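Local structure of Stk_08120 (Sulfolobus tokodaii str. 7, 2EJX) at residues D71-I76 with L86-K91; K6-I11 with T95-L100; P46-A51 with K63-K68. The protein probably acts as a fatty acid carrier, as a member of a family specific to thermoacidophiles within the Bet v 1-like group of folds. All blocks are in the same frame, centred on the assembly; numbering follows the deposited sequence.

Contact 1: D71-I76 with L86-K91; sequences DEVRII and LYIRKK
Strands 72-76 and 86-91 run antiparallel, their axes 4.7 Å apart at closest approach and their directions 177° apart, with Val73 facing Ile88 and Ile75 facing Leu86 as hydrogen-bonded pairs. They form the arms of a beta hairpin in the antiparallel sheet of a Bet v 1-like fold, and they illustrate how one sheet can put its two faces to opposite uses. Val73, Ile75, Leu86 and Ile88 share one face, all four apolar and buried, and helices 17-24 and 27-34 pack against it. There Val73 and Ile88 lie alongside each other, CG1 of the valine 4.1 Å from CD1 of the isoleucine.

The other face is polar, and Glu72 is its hub. With CG anti to the backbone N (chi1 178°) and the rest of the chain extended, its carboxylate reaches across to the partner strand. Glu72 OE2 takes both NE and NH2 of Arg74, each at 2.7 Å, in a side-on grip that comes from one face of the carboxylate, out of its plane. The same OE2 sits at the edge of the Tyr87 ring, 3.4 Å from CD1. Glu72 OE1 turns to the second arginine in a long salt bridge, 3.8 Å from Arg89 NE, so one carboxylate probably tempers two like charges. Tyr87 fits in among these groups: its CE1 lies over a face of the Arg74 guanidinium, 3.6 Å from NE, but with the planes 66° apart this is no parallel stack.

Past the regular pairs, Asp71 O still accepts the backbone N-H of Lys90. The side chains of these two residues are joined through a water, which donates to Asp71 OD1 at 2.7 Å and accepts from Lys90 NZ at 2.6 Å.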
loop_
_atom_site.group_PDB
_atom_site.type_symbol
_atom_site.label_atom_id
_atom_site.label_comp_id
_atom_site.label_asym_id
_atom_site.label_seq_id
_atom_site.Cartn_x
_atom_site.Cartn_y
_atom_site.Cartn_z
ATOM N N ASP A 71 4.985 -2.790 15.244
ATOM C CA ASP A 71 5.626 -3.419 14.063
ATOM C C ASP A 71 4.653 -3.765 12.937
ATOM O O ASP A 71 4.925 -4.625 12.089
ATOM C CB ASP A 71 6.497 -4.613 14.482
ATOM C CG ASP A 71 7.808 -4.186 15.169
ATOM O OD1 ASP A 71 8.299 -3.050 14.970
ATOM O OD2 ASP A 71 8.372 -5.000 15.916
ATOM N N GLU A 72 3.530 -3.055 12.885
ATOM C CA GLU A 72 2.507 -3.384 11.905
ATOM C C GLU A 72 1.714 -2.157 11.504
ATOM O O GLU A 72 1.508 -1.252 12.317
ATOM C CB GLU A 72 1.559 -4.475 12.441
ATOM C CG GLU A 72 0.443 -4.806 11.443
ATOM C CD GLU A 72 -0.302 -6.102 11.727
ATOM O OE1 GLU A 72 0.257 -7.050 12.332
ATOM O OE2 GLU A 72 -1.463 -6.165 11.309
ATOM N N VAL A 73 1.314 -2.104 10.234
ATOM C CA VAL A 73 0.406 -1.078 9.724
ATOM C C VAL A 73 -0.748 -1.862 9.083
ATOM O O VAL A 73 -0.511 -2.729 8.281
ATOM C CB VAL A 73 1.067 -0.220 8.631
ATOM C CG1 VAL A 73 0.078 0.787 8.089
ATOM C CG2 VAL A 73 2.312 0.522 9.160
ATOM N N ARG A 74 -1.990 -1.538 9.436
ATOM C CA ARG A 74 -3.137 -2.269 8.936
ATOM C C ARG A 74 -4.063 -1.235 8.301
ATOM O O ARG A 74 -4.483 -0.287 8.957
ATOM C CB ARG A 74 -3.793 -2.976 10.132
ATOM C CG ARG A 74 -4.641 -4.149 9.800
ATOM C CD ARG A 74 -5.137 -4.883 11.067
ATOM N NE ARG A 74 -4.029 -5.604 11.719
ATOM C CZ ARG A 74 -4.179 -6.625 12.571
ATOM N NH1 ARG A 74 -5.396 -7.077 12.869
ATOM N NH2 ARG A 74 -3.111 -7.214 13.112
ATOM N N ILE A 75 -4.341 -1.367 7.012
ATOM C CA ILE A 75 -5.201 -0.404 6.298
ATOM C C ILE A 75 -6.490 -1.136 5.937
ATOM O O ILE A 75 -6.489 -2.078 5.135
ATOM C CB ILE A 75 -4.520 0.179 5.044
ATOM C CG1 ILE A 75 -3.179 0.827 5.438
ATOM C CG2 ILE A 75 -5.423 1.215 4.353
ATOM C CD1 ILE A 75 -2.433 1.581 4.329
ATOM N N ILE A 76 -7.579 -0.723 6.568
ATOM C CA ILE A 76 -8.891 -1.342 6.316
ATOM C C ILE A 76 -9.632 -0.502 5.296
ATOM O O ILE A 76 -9.738 0.713 5.441
ATOM C CB ILE A 76 -9.653 -1.468 7.639
ATOM C CG1 ILE A 76 -8.801 -2.326 8.584
ATOM C CG2 ILE A 76 -11.022 -2.081 7.413
ATOM C CD1 ILE A 76 -9.414 -2.588 9.960
ATOM N N LEU A 86 -5.140 -4.215 3.901
ATOM C CA LEU A 86 -3.730 -4.237 3.491
ATOM C C LEU A 86 -2.857 -4.202 4.734
ATOM O O LEU A 86 -2.959 -3.276 5.551
ATOM C CB LEU A 86 -3.421 -3.038 2.592
ATOM C CG LEU A 86 -1.996 -2.859 2.038
ATOM C CD1 LEU A 86 -1.678 -3.972 1.159
ATOM C CD2 LEU A 86 -2.003 -1.580 1.224
ATOM N N TYR A 87 -1.991 -5.197 4.868
ATOM C CA TYR A 87 -1.054 -5.231 5.980
ATOM C C TYR A 87 0.356 -4.925 5.525
ATOM O O TYR A 87 0.790 -5.424 4.503
ATOM C CB TYR A 87 -0.986 -6.624 6.577
ATOM C CG TYR A 87 -2.320 -7.183 6.980
ATOM C CD1 TYR A 87 -2.764 -7.059 8.288
ATOM C CD2 TYR A 87 -3.142 -7.828 6.041
ATOM C CE1 TYR A 87 -3.993 -7.571 8.666
ATOM C CE2 TYR A 87 -4.374 -8.350 6.419
ATOM C CZ TYR A 87 -4.793 -8.207 7.736
ATOM O OH TYR A 87 -6.026 -8.717 8.156
ATOM N N ILE A 88 1.068 -4.140 6.336
ATOM C CA ILE A 88 2.516 -4.007 6.211
ATOM C C ILE A 88 3.171 -4.411 7.561
ATOM O O ILE A 88 2.910 -3.786 8.596
ATOM C CB ILE A 88 2.943 -2.591 5.698
ATOM C CG1 ILE A 88 2.159 -2.187 4.416
ATOM C CG2 ILE A 88 4.482 -2.583 5.398
ATOM C CD1 ILE A 88 0.895 -1.290 4.652
ATOM N N ARG A 89 3.965 -5.498 7.559
ATOM C CA ARG A 89 4.487 -6.067 8.800
ATOM C C ARG A 89 6.009 -6.056 8.780
ATOM O O ARG A 89 6.602 -6.524 7.829
ATOM C CB ARG A 89 3.991 -7.494 9.026
ATOM C CG ARG A 89 2.462 -7.649 9.032
ATOM C CD ARG A 89 2.080 -9.142 9.169
ATOM N NE ARG A 89 0.619 -9.307 9.261
ATOM C CZ ARG A 89 -0.071 -10.323 8.742
ATOM N NH1 ARG A 89 0.548 -11.320 8.111
ATOM N NH2 ARG A 89 -1.391 -10.350 8.886
ATOM N N LYS A 90 6.616 -5.472 9.816
ATOM C CA LYS A 90 8.036 -5.567 9.988
ATOM C C LYS A 90 8.372 -7.003 10.406
ATOM O O LYS A 90 7.799 -7.521 11.361
ATOM C CB LYS A 90 8.520 -4.539 11.033
ATOM C CG LYS A 90 9.968 -4.770 11.487
ATOM C CD LYS A 90 10.480 -3.619 12.270
ATOM C CE LYS A 90 11.792 -3.957 12.929
ATOM N NZ LYS A 90 12.170 -2.944 13.962
ATOM N N LYS A 91 9.316 -7.632 9.709
ATOM C CA LYS A 91 9.748 -8.992 10.030
ATOM C C LYS A 91 11.065 -8.999 10.787
ATOM O O LYS A 91 11.254 -9.835 11.684
ATOM C CB LYS A 91 9.812 -9.849 8.768
ATOM C CG LYS A 91 8.515 -9.919 8.018
ATOM C CD LYS A 91 8.390 -11.184 7.167
ATOM C CE LYS A 91 9.472 -11.273 6.130
ATOM N NZ LYS A 91 9.135 -12.256 5.070
HETATM O O HOH W 1 10.699 -3.505 16.065
#

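Contact 2: K6-I11 with T95-L100; sequences KVEKEI and TLQIIL
Val7 O takes the N-H of Leu100 at 2.8 Å and also a second, weaker donor, the CA-H of Ile99, whose CA is 3.4 Å away. Ile11 O at the other end of the pairing repeats this double grip with Leu96 N and the CA-H of Thr95. Between them Lys9 and Ile98 exchange two more backbone bonds, so Val7, Lys9 and Ile11 each pair reciprocally, with Leu100, Ile98 and Leu96 in turn.

The side chains of those hydrogen-bonded pairs share a face of the sheet. Ile11 does most of the apolar work: its CB meets Leu96 CD1 at 3.8 Å, while its CD1 crosses to Ile98 CD1 at 3.7 Å. Leu96 reaches it because CG is wedged between its backbone N and carbonyl carbon (chi1 60°), which swings CD1 toward the neighbouring strand. Leu96 and Ile98 also pack on helix 17-24, whereas Ile11 touches Ile126 of helix 105-137 and Lys9 sends its ammonium to a salt bridge with Asp120 there.

Longer, largely polar chains lie on the opposite face. Lys6 runs alongside Ile99, its CD 3.8 Å from CG2, and Glu8 brings OE1 to 3.7 Å from CG1 of the same isoleucine. Glu10 lays its CG against Thr95 CG2 at 3.5 Å, while its OE2 is engaged by Lys91 in a salt bridge. Thr95 OG1 is hydrogen-bonded to Asp92 and Lys12.

Here the first strand of the chain is paired with the last, and the long C-terminal helix packs on the Val7, Lys9 and Ile11 side of that apolar-lined face, the strand order and helix placement of the Bet v 1-like helix-grip fold.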
loop_
_atom_site.group_PDB
_atom_site.type_symbol
_atom_site.label_atom_id
_atom_site.label_comp_id
_atom_site.label_asym_id
_atom_site.label_seq_id
_atom_site.Cartn_x
_atom_site.Cartn_y
_atom_site.Cartn_z
ATOM N N LYS A 6 -5.073 -14.019 -0.845
ATOM C CA LYS A 6 -4.184 -12.864 -0.521
ATOM C C LYS A 6 -3.004 -12.811 -1.479
ATOM O O LYS A 6 -2.571 -13.862 -1.986
ATOM C CB LYS A 6 -3.701 -12.945 0.926
ATOM C CG LYS A 6 -3.039 -14.259 1.360
ATOM C CD LYS A 6 -2.840 -14.283 2.868
ATOM C CE LYS A 6 -1.614 -15.098 3.275
ATOM N NZ LYS A 6 -1.880 -16.568 3.447
ATOM N N VAL A 7 -2.505 -11.596 -1.734
ATOM C CA VAL A 7 -1.337 -11.349 -2.592
ATOM C C VAL A 7 -0.305 -10.804 -1.619
ATOM O O VAL A 7 -0.652 -9.985 -0.768
ATOM C CB VAL A 7 -1.632 -10.267 -3.678
ATOM C CG1 VAL A 7 -0.401 -10.033 -4.586
ATOM C CG2 VAL A 7 -2.822 -10.680 -4.531
ATOM N N GLU A 8 0.938 -11.278 -1.698
ATOM C CA GLU A 8 1.954 -10.721 -0.808
ATOM C C GLU A 8 3.327 -10.598 -1.428
ATOM O O GLU A 8 3.575 -11.113 -2.508
ATOM C CB GLU A 8 2.040 -11.521 0.483
ATOM C CG GLU A 8 2.363 -12.950 0.339
ATOM C CD GLU A 8 2.081 -13.673 1.639
ATOM O OE1 GLU A 8 2.643 -13.269 2.691
ATOM O OE2 GLU A 8 1.277 -14.629 1.613
ATOM N N LYS A 9 4.223 -9.941 -0.701
ATOM C CA LYS A 9 5.543 -9.635 -1.214
ATOM C C LYS A 9 6.430 -9.317 -0.037
ATOM O O LYS A 9 6.064 -8.517 0.806
ATOM C CB LYS A 9 5.467 -8.403 -2.167
ATOM C CG LYS A 9 6.842 -8.064 -2.843
ATOM C CD LYS A 9 7.049 -8.996 -4.053
ATOM C CE LYS A 9 8.463 -8.891 -4.619
ATOM N NZ LYS A 9 8.563 -9.926 -5.707
ATOM N N GLU A 10 7.628 -9.911 -0.011
ATOM C CA GLU A 10 8.638 -9.589 0.957
ATOM C C GLU A 10 9.464 -8.502 0.339
ATOM O O GLU A 10 9.731 -8.558 -0.867
ATOM C CB GLU A 10 9.533 -10.819 1.193
ATOM C CG GLU A 10 10.680 -10.544 2.115
ATOM C CD GLU A 10 11.444 -11.793 2.475
ATOM O OE1 GLU A 10 12.422 -12.090 1.780
ATOM O OE2 GLU A 10 11.046 -12.477 3.444
ATOM N N ILE A 11 9.813 -7.495 1.146
ATOM C CA ILE A 11 10.694 -6.425 0.713
ATOM C C ILE A 11 11.868 -6.355 1.656
ATOM O O ILE A 11 11.694 -6.287 2.887
ATOM C CB ILE A 11 9.946 -5.078 0.709
ATOM C CG1 ILE A 11 8.768 -5.144 -0.281
ATOM C CG2 ILE A 11 10.933 -3.862 0.382
ATOM C CD1 ILE A 11 8.117 -3.812 -0.599
ATOM N N THR A 95 13.709 -6.191 6.710
ATOM C CA THR A 95 12.742 -6.950 5.932
ATOM C C THR A 95 11.340 -6.628 6.422
ATOM O O THR A 95 11.098 -6.569 7.633
ATOM C CB THR A 95 12.947 -8.488 6.073
ATOM O OG1 THR A 95 14.346 -8.764 6.067
ATOM C CG2 THR A 95 12.298 -9.234 4.933
ATOM N N LEU A 96 10.430 -6.447 5.473
ATOM C CA LEU A 96 9.040 -6.353 5.779
ATOM C C LEU A 96 8.219 -7.241 4.859
ATOM O O LEU A 96 8.727 -7.777 3.861
ATOM C CB LEU A 96 8.555 -4.895 5.766
ATOM C CG LEU A 96 8.650 -4.019 4.522
ATOM C CD1 LEU A 96 7.496 -4.208 3.514
ATOM C CD2 LEU A 96 8.714 -2.564 4.941
ATOM N N GLN A 97 6.949 -7.411 5.225
ATOM C CA GLN A 97 6.000 -8.152 4.389
ATOM C C GLN A 97 4.791 -7.293 4.130
ATOM O O GLN A 97 4.282 -6.662 5.054
ATOM C CB GLN A 97 5.576 -9.468 5.121
ATOM C CG GLN A 97 4.883 -10.536 4.221
ATOM C CD GLN A 97 5.780 -11.279 3.214
ATOM O OE1 GLN A 97 5.287 -11.873 2.246
ATOM N NE2 GLN A 97 7.066 -11.265 3.441
ATOM N N ILE A 98 4.300 -7.326 2.894
ATOM C CA ILE A 98 3.048 -6.669 2.497
ATOM C C ILE A 98 2.087 -7.775 2.095
ATOM O O ILE A 98 2.457 -8.657 1.298
ATOM C CB ILE A 98 3.262 -5.703 1.300
ATOM C CG1 ILE A 98 4.359 -4.676 1.669
ATOM C CG2 ILE A 98 1.934 -5.067 0.860
ATOM C CD1 ILE A 98 4.615 -3.605 0.591
ATOM N N ILE A 99 0.896 -7.745 2.697
ATOM C CA ILE A 99 -0.123 -8.736 2.397
ATOM C C ILE A 99 -1.408 -7.964 2.103
ATOM O O ILE A 99 -1.878 -7.223 2.959
ATOM C CB ILE A 99 -0.427 -9.667 3.607
ATOM C CG1 ILE A 99 0.850 -10.330 4.133
ATOM C CG2 ILE A 99 -1.442 -10.733 3.220
ATOM C CD1 ILE A 99 1.368 -9.668 5.431
ATOM N N LEU A 100 -1.979 -8.169 0.920
ATOM C CA LEU A 100 -3.282 -7.620 0.563
ATOM C C LEU A 100 -4.345 -8.720 0.526
ATOM O O LEU A 100 -4.225 -9.686 -0.263
ATOM C CB LEU A 100 -3.242 -6.944 -0.809
ATOM C CG LEU A 100 -4.547 -6.248 -1.241
ATOM C CD1 LEU A 100 -4.979 -5.110 -0.300
ATOM C CD2 LEU A 100 -4.423 -5.726 -2.704
#

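Contact 3: P46-A51 with K63-K68; sequences PEIFEA and KGRVYK
The Phe49 ring lies against backbone: one face is covered near its rim by Lys63 C and by Gly64 N, which is 3.7 Å from CZ. Its CG sits between the backbone N and the carbonyl carbon (chi1 76°), which folds the ring toward the partner strand, and because Gly64 lacks a CB, Phe49 CE2 can come to 3.5 Å from Gly64 CA. The other flat group, the Arg65 guanidinium, carries Ile48 CG1 centrally over one face, 3.9 Å from CZ, while its NH2 is held by a salt bridge to Glu45.

These strands form a beta hairpin of the Bet v 1-like sheet. Phe49 and Gly64 form a hydrogen-bonded pair in it, and Phe49 also reaches Ile31 of helix 27-34.

At the end away from the hairpin turn, Glu47 O receives Val66 N at 2.9 Å. Its carboxylate OE2 forms a salt bridge with Lys68 NZ, also 2.9 Å, met from above the carboxylate plane. With an alanine in place of Glu47, Lys68 would probably lose its carboxylate mate and be freer to turn. A water links Glu47 OE1, Arg65 NE and Val66 O; another joins Lys68 NZ to Pro46 O.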
loop_
_atom_site.group_PDB
_atom_site.type_symbol
_atom_site.label_atom_id
_atom_site.label_comp_id
_atom_site.label_asym_id
_atom_site.label_seq_id
_atom_site.Cartn_x
_atom_site.Cartn_y
_atom_site.Cartn_z
ATOM N N PRO A 46 -4.832 12.395 8.871
ATOM C CA PRO A 46 -3.614 11.588 8.554
ATOM C C PRO A 46 -3.840 10.076 8.498
ATOM O O PRO A 46 -2.992 9.325 7.970
ATOM C CB PRO A 46 -2.648 11.934 9.699
ATOM C CG PRO A 46 -3.578 12.277 10.866
ATOM C CD PRO A 46 -4.765 12.982 10.227
ATOM N N GLU A 47 -4.960 9.626 9.045
ATOM C CA GLU A 47 -5.240 8.209 9.055
ATOM C C GLU A 47 -6.414 7.805 8.162
ATOM O O GLU A 47 -6.831 6.670 8.235
ATOM C CB GLU A 47 -5.435 7.705 10.480
ATOM C CG GLU A 47 -4.229 7.998 11.374
ATOM C CD GLU A 47 -4.101 7.028 12.521
ATOM O OE1 GLU A 47 -4.933 7.100 13.452
ATOM O OE2 GLU A 47 -3.165 6.196 12.503
ATOM N N ILE A 48 -6.946 8.733 7.361
ATOM C CA ILE A 48 -8.080 8.435 6.475
ATOM C C ILE A 48 -7.772 8.777 5.038
ATOM O O ILE A 48 -7.098 9.763 4.765
ATOM C CB ILE A 48 -9.384 9.195 6.892
ATOM C CG1 ILE A 48 -9.605 9.121 8.390
ATOM C CG2 ILE A 48 -10.595 8.619 6.169
ATOM C CD1 ILE A 48 -10.620 10.132 8.885
ATOM N N PHE A 49 -8.290 7.981 4.102
ATOM C CA PHE A 49 -8.093 8.285 2.720
ATOM C C PHE A 49 -9.306 7.920 1.882
ATOM O O PHE A 49 -10.089 7.049 2.251
ATOM C CB PHE A 49 -6.865 7.516 2.195
ATOM C CG PHE A 49 -7.128 6.072 1.970
ATOM C CD1 PHE A 49 -7.521 5.627 0.699
ATOM C CD2 PHE A 49 -6.995 5.162 3.010
ATOM C CE1 PHE A 49 -7.771 4.306 0.464
ATOM C CE2 PHE A 49 -7.253 3.820 2.796
ATOM C CZ PHE A 49 -7.647 3.392 1.519
ATOM N N GLU A 50 -9.424 8.609 0.761
ATOM C CA GLU A 50 -10.312 8.215 -0.327
ATOM C C GLU A 50 -9.496 8.256 -1.603
ATOM O O GLU A 50 -8.742 9.220 -1.863
ATOM C CB GLU A 50 -11.484 9.206 -0.442
ATOM C CG GLU A 50 -12.230 9.406 0.850
ATOM C CD GLU A 50 -12.983 10.732 0.923
ATOM O OE1 GLU A 50 -13.457 11.220 -0.128
ATOM O OE2 GLU A 50 -13.077 11.292 2.048
ATOM N N ALA A 51 -9.668 7.239 -2.437
ATOM C CA ALA A 51 -8.964 7.206 -3.688
ATOM C C ALA A 51 -9.845 6.644 -4.813
ATOM O O ALA A 51 -10.840 5.974 -4.556
ATOM C CB ALA A 51 -7.682 6.362 -3.547
ATOM N N LYS A 63 -12.004 3.885 -0.200
ATOM C CA LYS A 63 -11.691 4.741 0.959
ATOM C C LYS A 63 -11.428 3.836 2.159
ATOM O O LYS A 63 -11.733 2.648 2.152
ATOM C CB LYS A 63 -12.836 5.739 1.248
ATOM C CG LYS A 63 -14.057 5.069 1.844
ATOM C CD LYS A 63 -15.223 6.038 1.806
ATOM C CE LYS A 63 -16.389 5.552 2.693
ATOM N NZ LYS A 63 -17.254 4.686 1.904
ATOM N N GLY A 64 -10.800 4.356 3.195
ATOM C CA GLY A 64 -10.430 3.496 4.287
ATOM C C GLY A 64 -9.654 4.224 5.393
ATOM O O GLY A 64 -9.550 5.442 5.368
ATOM N N ARG A 65 -9.117 3.441 6.315
ATOM C CA ARG A 65 -8.492 3.940 7.556
ATOM C C ARG A 65 -7.262 3.126 7.887
ATOM O O ARG A 65 -7.237 1.929 7.694
ATOM C CB ARG A 65 -9.491 3.867 8.733
ATOM C CG ARG A 65 -8.964 4.430 10.093
ATOM C CD ARG A 65 -10.064 5.164 10.885
ATOM N NE ARG A 65 -9.445 6.272 11.622
ATOM C CZ ARG A 65 -10.037 7.425 11.919
ATOM N NH1 ARG A 65 -11.293 7.658 11.557
ATOM N NH2 ARG A 65 -9.359 8.357 12.586
ATOM N N VAL A 66 -6.238 3.800 8.411
ATOM C CA VAL A 66 -4.974 3.183 8.784
ATOM C C VAL A 66 -4.904 3.040 10.303
ATOM O O VAL A 66 -5.256 3.978 11.059
ATOM C CB VAL A 66 -3.797 4.062 8.323
ATOM C CG1 VAL A 66 -2.467 3.456 8.788
ATOM C CG2 VAL A 66 -3.827 4.267 6.820
ATOM N N TYR A 67 -4.505 1.854 10.750
ATOM C CA TYR A 67 -4.298 1.581 12.141
ATOM C C TYR A 67 -2.849 1.155 12.293
ATOM O O TYR A 67 -2.354 0.295 11.549
ATOM C CB TYR A 67 -5.228 0.479 12.623
ATOM C CG TYR A 67 -6.692 0.821 12.415
ATOM C CD1 TYR A 67 -7.413 1.498 13.416
ATOM C CD2 TYR A 67 -7.347 0.517 11.209
ATOM C CE1 TYR A 67 -8.756 1.833 13.244
ATOM C CE2 TYR A 67 -8.708 0.842 11.026
ATOM C CZ TYR A 67 -9.401 1.499 12.061
ATOM O OH TYR A 67 -10.726 1.859 11.913
ATOM N N LYS A 68 -2.172 1.812 13.228
ATOM C CA LYS A 68 -0.791 1.515 13.566
ATOM C C LYS A 68 -0.694 0.619 14.798
ATOM O O LYS A 68 -1.412 0.814 15.793
ATOM C CB LYS A 68 -0.010 2.837 13.743
ATOM C CG LYS A 68 -0.119 3.785 12.545
ATOM C CD LYS A 68 0.835 4.965 12.679
ATOM C CE LYS A 68 0.648 6.056 11.604
ATOM N NZ LYS A 68 -0.461 7.046 11.731
HETATM O O HOH W 2 -1.363 7.276 9.006
HETATM O O HOH W 3 -6.970 4.876 12.989
#

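Overall arrangement
All three contacts are pairings within one antiparallel sheet, and together they sample it almost from edge to edge. Contact 3 closes first along the chain and contact 1 follows in series, both being local hairpins nested inside the long loop that contact 2 closes. Contact 1 is central: its centre lies about 9 Å from that of contact 2, through adjacent strands 82-92 and 95-102, and about 13 Å from that of contact 3, through strands 58-69 and 72-79. Contacts 2 and 3, about 19 Å apart between centres, do not touch and flank the chain's centre. Such continuity makes one sheet whose apolar face is covered by helices, consistent with a lipid-carrying Bet v 1-like protein.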